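Local atomic coordinates of phosphoribosylaminoimidazole carboxylase, ATPase subunit (Thermus thermophilus, PDB entry 3AW8), a protein that probably catalyses the ATP-dependent conversion of 5-aminoimidazole ribonucleotide and bicarbonate to N5-carboxyaminoimidazole ribonucleotide, a step of purine biosynthesis. Residues 2-7 against 62-67; 25-30 against 37-42; 121-126 against 156-161; 131-136 against 150-155. All coordinates share one frame; numbering follows the deposited sequence.

How the interactions relate
Interactions 1 and 2 share one parallel sheet in the preATP-grasp region. Their centres lie 9 Å apart, and neighbouring strands 2-5 and 25-29 join them through the probable hydrogen bonds from Ile4 N to Arg26 O and from Gly6 N to Leu28 O, both 2.9 Å. Interactions 3 and 4 form a second pair in the ATP-grasp region, also with centres 9 Å apart: helix 154-161 serves both, and Val151 of the hairpin packs against Ala157. The pairs stand well apart, the centres of interactions 1 and 4 being 38 Å from each other on opposite sides of the chain's centre. Interaction 4 alone touches AMP, through Leu135; interaction 3 backs its sheet.

Interaction 1. Residues 2-7 against 62-67; sequences IGILGG and LVTYEF
Ile2 meets Leu62 and Thr64 at the start of a parallel strand pair in the Rossmann-like preATP-grasp domain, the strand axes running 30° apart. Ile2 CG2 touches Leu62 CD1 at 4.1 Å, side by side. Gly3 bonds through both its N and its O to the neighbouring strand, N to Leu62 O at 3.1 Å and O to Thr64 N. Ile4 points to the same face as Thr64 and sets CG1 against the Thr64 methyl CG2 at 3.7 Å, while Thr64 OG1 turns to Tyr85 O and His282 NE2. On the other face Leu5 CB packs on Tyr65 CB at 3.6 Å; Leu5 N reaches Thr64 O, and Leu5 O receives Glu66 N at 2.9 Å and, weakly, Phe67 N. At Gly6 the strand gives way to a glycine-rich turn, and Glu66 folds over it: CG sits between backbone N and carbonyl carbon (chi1 60°) and the chain bends at chi2, bringing the carboxylate beside Gly6. With alanine in place of the glutamate, the Gly11 N-H would probably lose the acceptor that OE2 provides, and the Gly6 backbone its cover. The aliphatic part crosses Ile4 at about a right angle, Glu66 CG 3.6 Å from Ile4 CG2.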
loop_
_atom_site.group_PDB
_atom_site.type_symbol
_atom_site.label_atom_id
_atom_site.label_comp_id
_atom_site.label_asym_id
_atom_site.label_seq_id
_atom_site.Cartn_x
_atom_site.Cartn_y
_atom_site.Cartn_z
ATOM N N ILE A 2 17.639 -2.949 -3.627
ATOM C CA ILE A 2 17.666 -1.633 -4.231
ATOM C C ILE A 2 18.213 -0.610 -3.250
ATOM O O ILE A 2 17.869 -0.620 -2.068
ATOM C CB ILE A 2 16.264 -1.205 -4.696
ATOM C CG1 ILE A 2 15.791 -2.142 -5.816
ATOM C CG2 ILE A 2 16.292 0.252 -5.156
ATOM C CD1 ILE A 2 14.383 -1.881 -6.290
ATOM N N GLY A 3 19.089 0.254 -3.754
ATOM C CA GLY A 3 19.683 1.292 -2.935
ATOM C C GLY A 3 19.104 2.622 -3.364
ATOM O O GLY A 3 18.942 2.882 -4.560
ATOM N N ILE A 4 18.784 3.469 -2.396
ATOM C CA ILE A 4 18.204 4.767 -2.707
ATOM C C ILE A 4 18.962 5.928 -2.081
ATOM O O ILE A 4 19.155 5.974 -0.857
ATOM C CB ILE A 4 16.718 4.848 -2.237
ATOM C CG1 ILE A 4 15.851 3.883 -3.052
ATOM C CG2 ILE A 4 16.199 6.268 -2.391
ATOM C CD1 ILE A 4 14.463 3.713 -2.515
ATOM N N LEU A 5 19.398 6.857 -2.924
ATOM C CA LEU A 5 20.077 8.043 -2.441
ATOM C C LEU A 5 18.962 8.964 -1.922
ATOM O O LEU A 5 18.090 9.408 -2.682
ATOM C CB LEU A 5 20.859 8.707 -3.582
ATOM C CG LEU A 5 22.374 8.452 -3.725
ATOM C CD1 LEU A 5 22.815 7.226 -2.960
ATOM C CD2 LEU A 5 22.709 8.305 -5.196
ATOM N N GLY A 6 18.981 9.209 -0.613
ATOM C CA GLY A 6 17.979 10.054 0.010
ATOM C C GLY A 6 17.033 9.253 0.892
ATOM O O GLY A 6 16.401 8.299 0.426
ATOM N N GLY A 7 16.934 9.635 2.164
ATOM C CA GLY A 7 16.059 8.928 3.081
ATOM C C GLY A 7 14.767 9.661 3.409
ATOM O O GLY A 7 14.169 9.425 4.466
ATOM N N LEU A 62 21.126 -2.400 -7.766
ATOM C CA LEU A 62 21.066 -1.165 -8.544
ATOM C C LEU A 62 20.885 0.014 -7.585
ATOM O O LEU A 62 20.600 -0.177 -6.403
ATOM C CB LEU A 62 19.907 -1.218 -9.552
ATOM C CG LEU A 62 18.453 -1.176 -9.053
ATOM C CD1 LEU A 62 17.996 0.273 -8.900
ATOM C CD2 LEU A 62 17.546 -1.889 -10.050
ATOM N N VAL A 63 21.058 1.229 -8.095
ATOM C CA VAL A 63 20.920 2.422 -7.280
ATOM C C VAL A 63 20.090 3.474 -7.984
ATOM O O VAL A 63 20.303 3.754 -9.163
ATOM C CB VAL A 63 22.293 3.032 -6.949
ATOM C CG1 VAL A 63 22.112 4.364 -6.236
ATOM C CG2 VAL A 63 23.088 2.069 -6.076
ATOM N N THR A 64 19.138 4.049 -7.254
ATOM C CA THR A 64 18.272 5.096 -7.783
ATOM C C THR A 64 18.284 6.210 -6.724
ATOM O O THR A 64 18.906 6.057 -5.676
ATOM C CB THR A 64 16.839 4.540 -8.027
ATOM O OG1 THR A 64 16.020 5.542 -8.641
ATOM C CG2 THR A 64 16.209 4.076 -6.709
ATOM N N TYR A 65 17.626 7.333 -6.984
ATOM C CA TYR A 65 17.627 8.424 -6.004
ATOM C C TYR A 65 16.268 9.101 -5.848
ATOM O O TYR A 65 15.453 9.073 -6.766
ATOM C CB TYR A 65 18.686 9.466 -6.385
ATOM C CG TYR A 65 18.768 9.718 -7.871
ATOM C CD1 TYR A 65 19.559 8.912 -8.695
ATOM C CD2 TYR A 65 18.018 10.725 -8.464
ATOM C CE1 TYR A 65 19.591 9.106 -10.078
ATOM C CE2 TYR A 65 18.042 10.928 -9.847
ATOM C CZ TYR A 65 18.828 10.116 -10.645
ATOM O OH TYR A 65 18.838 10.321 -12.003
ATOM N N GLU A 66 16.034 9.708 -4.681
ATOM C CA GLU A 66 14.770 10.397 -4.403
ATOM C C GLU A 66 14.993 11.846 -4.008
ATOM O O GLU A 66 14.107 12.676 -4.143
ATOM C CB GLU A 66 13.988 9.674 -3.296
ATOM C CG GLU A 66 14.722 9.562 -1.952
ATOM C CD GLU A 66 14.211 10.539 -0.892
ATOM O OE1 GLU A 66 14.939 11.488 -0.535
ATOM O OE2 GLU A 66 13.069 10.348 -0.412
ATOM N N PHE A 67 16.184 12.137 -3.509
ATOM C CA PHE A 67 16.561 13.485 -3.100
ATOM C C PHE A 67 16.987 14.210 -4.381
ATOM O O PHE A 67 18.062 13.945 -4.909
ATOM C CB PHE A 67 17.720 13.367 -2.117
ATOM C CG PHE A 67 18.314 14.671 -1.698
ATOM C CD1 PHE A 67 19.591 14.708 -1.153
ATOM C CD2 PHE A 67 17.605 15.861 -1.825
ATOM C CE1 PHE A 67 20.160 15.902 -0.738
ATOM C CE2 PHE A 67 18.170 17.072 -1.409
ATOM C CZ PHE A 67 19.451 17.087 -0.866
#

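Interaction 2. Residues 25-30 against 37-42; sequences FRFLDP and GQVGEL
The outer pair of strands in the parallel sheet of the Rossmann-like domain meets here, Arg26 and Phe27 of strand 25-29 lying beside Glu41 and Leu42, which open the edge strand 41-44. Glu41 O is the central acceptor of the pairing: Phe27 N donates to it at 2.6 Å, nearly straight at 166°, and Arg26 CA-H points at the same oxygen. On one face Arg26 and Glu41 run side by side. CG of each is anti to its own backbone N, and Glu41 stays extended while Arg26 bends at chi3, which gives a salt bridge whose hydrogen bond, Arg26 NE to Glu41 OE2 at 3.3 Å, is weak. OE2 comes in at the guanidinium edge, yet the two planar groups stand 74° apart. On the opposite face Phe27 presents its ring edge to Gly40 CA, 4.0 Å from CE1, and Val39 CG1 adds an oblique contact. Leu42 reaches across to strand 25-29, where CD2 packs on Phe27 CB and Asp29 CB, each at 4.0 Å. Arg26 NH1 and NH2 bond to Phe56 O and Glu58 OE1. The guanidinium is thus shared between two carboxylates and a carbonyl, so Glu41 probably supplies only part of its charge balance.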
loop_
_atom_site.group_PDB
_atom_site.type_symbol
_atom_site.label_atom_id
_atom_site.label_comp_id
_atom_site.label_asym_id
_atom_site.label_seq_id
_atom_site.Cartn_x
_atom_site.Cartn_y
_atom_site.Cartn_z
ATOM N N PHE A 25 15.545 -2.806 0.546
ATOM C CA PHE A 25 16.020 -1.448 0.362
ATOM C C PHE A 25 17.081 -1.043 1.348
ATOM O O PHE A 25 17.171 -1.606 2.436
ATOM C CB PHE A 25 14.832 -0.476 0.476
ATOM C CG PHE A 25 13.772 -0.711 -0.549
ATOM C CD1 PHE A 25 13.813 -0.053 -1.770
ATOM C CD2 PHE A 25 12.773 -1.651 -0.324
ATOM C CE1 PHE A 25 12.871 -0.330 -2.765
ATOM C CE2 PHE A 25 11.827 -1.941 -1.308
ATOM C CZ PHE A 25 11.875 -1.278 -2.534
ATOM N N ARG A 26 17.887 -0.069 0.939
ATOM C CA ARG A 26 18.917 0.514 1.779
ATOM C C ARG A 26 18.952 1.987 1.401
ATOM O O ARG A 26 19.038 2.333 0.221
ATOM C CB ARG A 26 20.280 -0.118 1.521
ATOM C CG ARG A 26 21.376 0.488 2.390
ATOM C CD ARG A 26 22.720 -0.139 2.099
ATOM N NE ARG A 26 22.762 -1.546 2.479
ATOM C CZ ARG A 26 23.607 -2.428 1.955
ATOM N NH1 ARG A 26 24.474 -2.046 1.030
ATOM N NH2 ARG A 26 23.585 -3.690 2.355
ATOM N N PHE A 27 18.865 2.862 2.391
ATOM C CA PHE A 27 18.887 4.292 2.106
ATOM C C PHE A 27 20.178 4.916 2.593
ATOM O O PHE A 27 20.859 4.365 3.457
ATOM C CB PHE A 27 17.705 5.011 2.786
ATOM C CG PHE A 27 16.365 4.440 2.439
ATOM C CD1 PHE A 27 15.818 3.406 3.194
ATOM C CD2 PHE A 27 15.682 4.883 1.315
ATOM C CE1 PHE A 27 14.610 2.817 2.825
ATOM C CE2 PHE A 27 14.473 4.298 0.937
ATOM C CZ PHE A 27 13.936 3.260 1.695
ATOM N N LEU A 28 20.511 6.068 2.022
ATOM C CA LEU A 28 21.691 6.826 2.426
ATOM C C LEU A 28 21.136 8.226 2.664
ATOM O O LEU A 28 20.394 8.750 1.838
ATOM C CB LEU A 28 22.752 6.884 1.316
ATOM C CG LEU A 28 24.195 7.184 1.768
ATOM C CD1 LEU A 28 25.019 7.654 0.573
ATOM C CD2 LEU A 28 24.225 8.255 2.837
ATOM N N ASP A 29 21.465 8.809 3.807
ATOM C CA ASP A 29 21.007 10.146 4.133
ATOM C C ASP A 29 21.865 10.641 5.277
ATOM O O ASP A 29 22.227 9.874 6.163
ATOM C CB ASP A 29 19.527 10.144 4.548
ATOM C CG ASP A 29 18.913 11.541 4.511
ATOM O OD1 ASP A 29 19.217 12.365 5.407
ATOM O OD2 ASP A 29 18.141 11.824 3.566
ATOM N N PRO A 30 22.221 11.928 5.260
ATOM C CA PRO A 30 23.049 12.525 6.308
ATOM C C PRO A 30 22.350 12.710 7.657
ATOM O O PRO A 30 22.995 12.985 8.669
ATOM C CB PRO A 30 23.490 13.848 5.679
ATOM C CG PRO A 30 22.353 14.188 4.775
ATOM C CD PRO A 30 22.031 12.866 4.140
ATOM N N GLY A 37 14.245 5.645 7.214
ATOM C CA GLY A 37 14.889 4.739 8.145
ATOM C C GLY A 37 13.900 3.939 8.970
ATOM O O GLY A 37 14.200 2.839 9.437
ATOM N N GLN A 38 12.711 4.488 9.157
ATOM C CA GLN A 38 11.687 3.810 9.942
ATOM C C GLN A 38 11.097 2.690 9.114
ATOM O O GLN A 38 10.234 1.952 9.574
ATOM C CB GLN A 38 10.569 4.793 10.309
ATOM C CG GLN A 38 10.993 5.956 11.190
ATOM C CD GLN A 38 10.038 7.140 11.090
ATOM O OE1 GLN A 38 8.842 6.969 10.841
ATOM N NE2 GLN A 38 10.563 8.346 11.293
ATOM N N VAL A 39 11.588 2.532 7.898
ATOM C CA VAL A 39 11.003 1.546 7.018
ATOM C C VAL A 39 11.994 0.636 6.302
ATOM O O VAL A 39 11.598 -0.347 5.678
ATOM C CB VAL A 39 10.090 2.304 6.022
ATOM C CG1 VAL A 39 10.619 2.194 4.606
ATOM C CG2 VAL A 39 8.668 1.835 6.178
ATOM N N GLY A 40 13.281 0.952 6.403
ATOM C CA GLY A 40 14.300 0.133 5.769
ATOM C C GLY A 40 15.663 0.364 6.392
ATOM O O GLY A 40 15.770 1.057 7.401
ATOM N N GLU A 41 16.703 -0.218 5.802
ATOM C CA GLU A 41 18.068 -0.059 6.298
ATOM C C GLU A 41 18.544 1.332 5.887
ATOM O O GLU A 41 18.556 1.677 4.704
ATOM C CB GLU A 41 18.979 -1.132 5.694
ATOM C CG GLU A 41 20.409 -1.136 6.223
ATOM C CD GLU A 41 21.305 -2.187 5.535
ATOM O OE1 GLU A 41 22.528 -2.195 5.818
ATOM O OE2 GLU A 41 20.801 -3.005 4.722
ATOM N N LEU A 42 18.921 2.136 6.868
ATOM C CA LEU A 42 19.366 3.490 6.607
ATOM C C LEU A 42 20.816 3.678 7.011
ATOM O O LEU A 42 21.196 3.408 8.152
ATOM C CB LEU A 42 18.464 4.476 7.367
ATOM C CG LEU A 42 18.675 6.001 7.366
ATOM C CD1 LEU A 42 19.387 6.400 8.636
ATOM C CD2 LEU A 42 19.430 6.462 6.118
#

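Interaction 3. Residues 121-126 against 156-161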
loop_
_atom_site.group_PDB
_atom_site.type_symbol
_atom_site.label_atom_id
_atom_site.label_comp_id
_atom_site.label_asym_id
_atom_site.label_seq_id
_atom_site.Cartn_x
_atom_site.Cartn_y
_atom_site.Cartn_z
ATOM N N GLU A 121 25.140 43.695 -18.067
ATOM C CA GLU A 121 24.988 43.847 -19.508
ATOM C C GLU A 121 24.111 42.727 -20.055
ATOM O O GLU A 121 23.437 42.898 -21.071
ATOM C CB GLU A 121 26.354 43.824 -20.196
ATOM C CG GLU A 121 26.277 43.828 -21.715
ATOM C CD GLU A 121 27.631 44.029 -22.369
ATOM O OE1 GLU A 121 28.582 43.302 -22.010
ATOM O OE2 GLU A 121 27.740 44.913 -23.246
ATOM N N ASP A 122 24.135 41.581 -19.379
ATOM C CA ASP A 122 23.325 40.430 -19.769
ATOM C C ASP A 122 21.885 40.702 -19.360
ATOM O O ASP A 122 20.952 40.433 -20.116
ATOM C CB ASP A 122 23.805 39.157 -19.063
ATOM C CG ASP A 122 25.138 38.666 -19.581
ATOM O OD1 ASP A 122 25.249 38.437 -20.803
ATOM O OD2 ASP A 122 26.069 38.498 -18.765
ATOM N N LEU A 123 21.718 41.235 -18.152
ATOM C CA LEU A 123 20.396 41.552 -17.631
ATOM C C LEU A 123 19.632 42.400 -18.628
ATOM O O LEU A 123 18.464 42.142 -18.902
ATOM C CB LEU A 123 20.507 42.300 -16.303
ATOM C CG LEU A 123 19.195 42.874 -15.763
ATOM C CD1 LEU A 123 18.108 41.813 -15.760
ATOM C CD2 LEU A 123 19.426 43.399 -14.367
ATOM N N GLU A 124 20.300 43.414 -19.167
ATOM C CA GLU A 124 19.684 44.297 -20.147
ATOM C C GLU A 124 19.659 43.573 -21.488
ATOM O O GLU A 124 18.651 43.592 -22.195
ATOM C CB GLU A 124 20.489 45.595 -20.269
ATOM C CG GLU A 124 19.667 46.861 -20.074
ATOM C CD GLU A 124 19.016 46.933 -18.700
ATOM O OE1 GLU A 124 19.746 46.853 -17.688
ATOM O OE2 GLU A 124 17.774 47.073 -18.634
ATOM N N GLU A 125 20.777 42.928 -21.816
ATOM C CA GLU A 125 20.930 42.174 -23.060
ATOM C C GLU A 125 19.686 41.352 -23.374
ATOM O O GLU A 125 19.421 41.019 -24.531
ATOM C CB GLU A 125 22.146 41.246 -22.954
ATOM C CG GLU A 125 22.335 40.294 -24.124
ATOM C CD GLU A 125 22.556 41.013 -25.439
ATOM O OE1 GLU A 125 23.498 41.832 -25.524
ATOM O OE2 GLU A 125 21.787 40.756 -26.389
ATOM N N GLY A 126 18.926 41.029 -22.333
ATOM C CA GLY A 126 17.724 40.247 -22.523
ATOM C C GLY A 126 16.526 40.742 -21.741
ATOM O O GLY A 126 15.434 40.196 -21.876
ATOM N N GLU A 156 14.020 47.675 -10.602
ATOM C CA GLU A 156 13.917 46.683 -9.534
ATOM C C GLU A 156 14.610 45.394 -9.981
ATOM O O GLU A 156 14.928 44.525 -9.165
ATOM C CB GLU A 156 12.439 46.417 -9.229
ATOM C CG GLU A 156 12.155 45.513 -8.042
ATOM C CD GLU A 156 10.659 45.339 -7.797
ATOM O OE1 GLU A 156 9.951 44.859 -8.709
ATOM O OE2 GLU A 156 10.190 45.685 -6.693
ATOM N N ALA A 157 14.840 45.290 -11.290
ATOM C CA ALA A 157 15.502 44.137 -11.892
ATOM C C ALA A 157 17.003 44.221 -11.651
ATOM O O ALA A 157 17.599 43.325 -11.052
ATOM C CB ALA A 157 15.217 44.097 -13.390
ATOM N N LEU A 158 17.615 45.300 -12.128
ATOM C CA LEU A 158 19.046 45.497 -11.942
ATOM C C LEU A 158 19.330 45.528 -10.447
ATOM O O LEU A 158 20.468 45.351 -10.011
ATOM C CB LEU A 158 19.501 46.805 -12.602
ATOM C CG LEU A 158 19.463 46.838 -14.137
ATOM C CD1 LEU A 158 18.020 46.836 -14.630
ATOM C CD2 LEU A 158 20.193 48.073 -14.638
ATOM N N GLU A 159 18.278 45.745 -9.667
ATOM C CA GLU A 159 18.392 45.785 -8.219
ATOM C C GLU A 159 18.245 44.352 -7.728
ATOM O O GLU A 159 18.774 43.979 -6.680
ATOM C CB GLU A 159 17.280 46.653 -7.625
ATOM C CG GLU A 159 17.605 47.242 -6.259
ATOM C CD GLU A 159 17.973 46.189 -5.233
ATOM O OE1 GLU A 159 17.113 45.343 -4.915
ATOM O OE2 GLU A 159 19.125 46.206 -4.748
ATOM N N ALA A 160 17.527 43.550 -8.509
ATOM C CA ALA A 160 17.291 42.152 -8.175
ATOM C C ALA A 160 18.579 41.336 -8.125
ATOM O O ALA A 160 18.882 40.719 -7.103
ATOM C CB ALA A 160 16.324 41.536 -9.178
ATOM N N LEU A 161 19.333 41.326 -9.222
ATOM C CA LEU A 161 20.576 40.563 -9.256
ATOM C C LEU A 161 21.446 40.931 -8.059
ATOM O O LEU A 161 22.073 40.067 -7.445
ATOM C CB LEU A 161 21.326 40.802 -10.576
ATOM C CG LEU A 161 21.911 42.164 -10.944
ATOM C CD1 LEU A 161 23.144 42.459 -10.102
ATOM C CD2 LEU A 161 22.288 42.148 -12.415
#
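Ala157 meets Leu123 first, its CB 4.4 Å from Leu123 CD2, where two helices pass at an axis distance of 10.3 Å and an angle of 141° between their directions. No hydrogen bond crosses this contact; it rests mainly on apolar packing. Leu158 comes next and takes most of it. Leu123 CD2 reaches across to Leu158 CG at 3.4 Å, the two side chains set obliquely; with Leu123 CG anti to the backbone N (chi1 171°), the side chain extends toward helix 154-161. Glu124 meets the same leucine from another direction, its side chain crossing at about a right angle, with OE1 3.3 Å from Leu158 CD2. A serine in place of Glu124 would probably strip this cover from the Leu158 methyls and leave the leucine end less confined. One turn further on, Leu161 closes the row, with CD2 3.7 Å from Leu123 CD2, so that this single methyl meets three residues of helix 154-161. That helix in turn rests on the ATP-grasp sheet, Ala157 and Ala160 on Val151 of strand 148-151 and Leu161 on Leu136 of strand 134-138, with helix 120-127 packed alongside it.

Interaction 4. Residues 131-136 against 150-155. With AMP (adenosine monophosphate), chain C.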
loop_
_atom_site.group_PDB
_atom_site.type_symbol
_atom_site.label_atom_id
_atom_site.label_comp_id
_atom_site.label_asym_id
_atom_site.label_seq_id
_atom_site.Cartn_x
_atom_site.Cartn_y
_atom_site.Cartn_z
ATOM N N GLY A 131 10.795 40.515 -21.583
ATOM C CA GLY A 131 9.576 41.189 -21.183
ATOM C C GLY A 131 9.630 41.800 -19.798
ATOM O O GLY A 131 10.702 42.005 -19.233
ATOM N N LEU A 132 8.455 42.098 -19.256
ATOM C CA LEU A 132 8.329 42.684 -17.928
ATOM C C LEU A 132 6.853 42.836 -17.576
ATOM O O LEU A 132 6.057 43.291 -18.395
ATOM C CB LEU A 132 9.012 44.054 -17.875
ATOM C CG LEU A 132 10.298 44.146 -17.051
ATOM C CD1 LEU A 132 10.862 45.559 -17.129
ATOM C CD2 LEU A 132 10.004 43.772 -15.609
ATOM N N PRO A 133 6.466 42.441 -16.351
ATOM C CA PRO A 133 7.338 41.872 -15.318
ATOM C C PRO A 133 7.993 40.557 -15.739
ATOM O O PRO A 133 7.769 40.057 -16.843
ATOM C CB PRO A 133 6.390 41.693 -14.134
ATOM C CG PRO A 133 5.437 42.836 -14.305
ATOM C CD PRO A 133 5.144 42.769 -15.787
ATOM N N ALA A 134 8.810 40.004 -14.849
ATOM C CA ALA A 134 9.495 38.752 -15.122
ATOM C C ALA A 134 10.165 38.253 -13.851
ATOM O O ALA A 134 10.133 38.926 -12.817
ATOM C CB ALA A 134 10.528 38.951 -16.222
ATOM N N LEU A 135 10.762 37.069 -13.925
ATOM C CA LEU A 135 11.444 36.503 -12.770
ATOM C C LEU A 135 12.933 36.356 -13.002
ATOM O O LEU A 135 13.388 36.088 -14.115
ATOM C CB LEU A 135 10.878 35.133 -12.408
ATOM C CG LEU A 135 9.432 35.036 -11.945
ATOM C CD1 LEU A 135 8.502 35.226 -13.134
ATOM C CD2 LEU A 135 9.213 33.678 -11.308
ATOM N N LEU A 136 13.682 36.536 -11.925
ATOM C CA LEU A 136 15.126 36.408 -11.955
ATOM C C LEU A 136 15.433 35.401 -10.859
ATOM O O LEU A 136 15.167 35.663 -9.682
ATOM C CB LEU A 136 15.788 37.746 -11.631
ATOM C CG LEU A 136 17.294 37.841 -11.869
ATOM C CD1 LEU A 136 17.571 37.766 -13.366
ATOM C CD2 LEU A 136 17.823 39.142 -11.290
ATOM N N LEU A 150 10.598 37.822 -8.152
ATOM C CA LEU A 150 9.804 38.393 -9.226
ATOM C C LEU A 150 10.156 39.870 -9.303
ATOM O O LEU A 150 10.380 40.512 -8.279
ATOM C CB LEU A 150 8.314 38.219 -8.924
ATOM C CG LEU A 150 7.292 38.912 -9.831
ATOM C CD1 LEU A 150 7.549 38.560 -11.287
ATOM C CD2 LEU A 150 5.888 38.491 -9.419
ATOM N N VAL A 151 10.215 40.411 -10.512
ATOM C CA VAL A 151 10.555 41.815 -10.667
ATOM C C VAL A 151 9.671 42.514 -11.689
ATOM O O VAL A 151 9.474 42.016 -12.799
ATOM C CB VAL A 151 12.027 41.982 -11.080
ATOM C CG1 VAL A 151 12.348 43.449 -11.270
ATOM C CG2 VAL A 151 12.929 41.387 -10.015
ATOM N N ARG A 152 9.146 43.675 -11.299
ATOM C CA ARG A 152 8.276 44.465 -12.162
ATOM C C ARG A 152 9.004 45.693 -12.706
ATOM O O ARG A 152 9.025 45.933 -13.919
ATOM C CB ARG A 152 7.037 44.927 -11.388
ATOM C CG ARG A 152 6.324 43.832 -10.619
ATOM C CD ARG A 152 4.978 44.320 -10.111
ATOM N NE ARG A 152 4.300 43.317 -9.296
ATOM C CZ ARG A 152 4.673 42.972 -8.068
ATOM N NH1 ARG A 152 5.724 43.552 -7.500
ATOM N NH2 ARG A 152 3.996 42.046 -7.407
ATOM N N THR A 153 9.605 46.462 -11.801
ATOM C CA THR A 153 10.316 47.683 -12.168
ATOM C C THR A 153 11.560 47.431 -13.010
ATOM O O THR A 153 12.389 46.589 -12.671
ATOM C CB THR A 153 10.746 48.467 -10.922
ATOM O OG1 THR A 153 9.746 48.332 -9.905
ATOM C CG2 THR A 153 10.919 49.940 -11.261
ATOM N N GLU A 154 11.688 48.179 -14.102
ATOM C CA GLU A 154 12.830 48.047 -14.994
ATOM C C GLU A 154 14.113 48.228 -14.180
ATOM O O GLU A 154 15.179 47.749 -14.564
ATOM C CB GLU A 154 12.738 49.103 -16.101
ATOM C CG GLU A 154 13.275 48.668 -17.463
ATOM C CD GLU A 154 14.789 48.724 -17.562
ATOM O OE1 GLU A 154 15.328 48.384 -18.638
ATOM O OE2 GLU A 154 15.440 49.113 -16.572
ATOM N N GLU A 155 13.996 48.913 -13.044
ATOM C CA GLU A 155 15.137 49.158 -12.165
ATOM C C GLU A 155 15.190 48.129 -11.040
ATOM O O GLU A 155 16.268 47.767 -10.572
ATOM C CB GLU A 155 15.053 50.560 -11.554
ATOM C CG GLU A 155 13.910 50.733 -10.564
ATOM C CD GLU A 155 13.872 52.112 -9.936
ATOM O OE1 GLU A 155 14.835 52.470 -9.223
ATOM O OE2 GLU A 155 12.878 52.837 -10.158
HETATM P P AMP C . 9.940 26.995 -8.464
HETATM O O1P AMP C . 9.642 25.574 -8.145
HETATM O O2P AMP C . 9.913 27.204 -10.067
HETATM O O3P AMP C . 11.396 27.378 -7.893
HETATM O "O5'" AMP C . 8.834 27.961 -7.766
HETATM C "C5'" AMP C . 7.539 27.646 -8.310
HETATM C "C4'" AMP C . 6.521 28.723 -7.886
HETATM O "O4'" AMP C . 6.848 30.028 -8.470
HETATM C "C3'" AMP C . 5.094 28.367 -8.341
HETATM O "O3'" AMP C . 4.150 28.667 -7.305
HETATM C "C2'" AMP C . 4.863 29.204 -9.608
HETATM O "O2'" AMP C . 3.504 29.655 -9.689
HETATM C "C1'" AMP C . 5.866 30.375 -9.504
HETATM N N9 AMP C . 6.541 30.605 -10.806
HETATM C C8 AMP C . 7.712 30.032 -11.235
HETATM N N7 AMP C . 8.018 30.457 -12.427
HETATM C C5 AMP C . 7.077 31.325 -12.848
HETATM C C6 AMP C . 6.873 32.092 -14.027
HETATM N N6 AMP C . 7.778 32.031 -15.073
HETATM N N1 AMP C . 5.778 32.883 -14.108
HETATM C C2 AMP C . 4.889 32.957 -13.106
HETATM N N3 AMP C . 5.046 32.252 -11.982
HETATM C C4 AMP C . 6.108 31.434 -11.811
#
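Ala134 and Val151 form an antiparallel hydrogen-bonded pair, Ala134 N donating to Val151 O at 2.9 Å and Val151 N to Ala134 O at 2.7 Å, and Leu135 with Leu150 makes the following non-hydrogen-bonded pair. The bond from Val151 N is the straighter at hydrogen, 165° against 154°. Before the strand begins, a cis peptide bond joins Leu132 to Pro133, and both residues lie over the chain that leaves the hairpin: Pro133 CG packs on Arg152 CG at 3.9 Å, crossing it obliquely, and Leu132 CD1 rests on Glu154 CG at 3.9 Å. The Arg152 backbone N is hydrogen-bonded to Glu156 OE1, which ties the end of the strand to the first turn of helix 154-161. The two sheet faces do different work. Val151 and Ala134 point to one of them, the face turned to helix 154-161. Leu135 and Leu150 share the other, with Leu135 CD1 3.9 Å from Leu150 CD1 and Phe174 touching both residues. Leu135 holds its CG anti to the carbonyl carbon (chi1 -64°), which carries both methyls over one face of the adenine: CD2 stands 3.5 Å above AMP C5, and CD1 lies 3.6 Å from AMP C6. The base is packed by apolar groups here, while AMP is also hydrogen-bonded to Val175 N, Arg97 and Glu180. A beta hairpin presenting a hydrophobic side chain to the adenine is characteristic of the ATP-grasp fold, and the glycine-rich loop joining these strands is predicted to bind ATP.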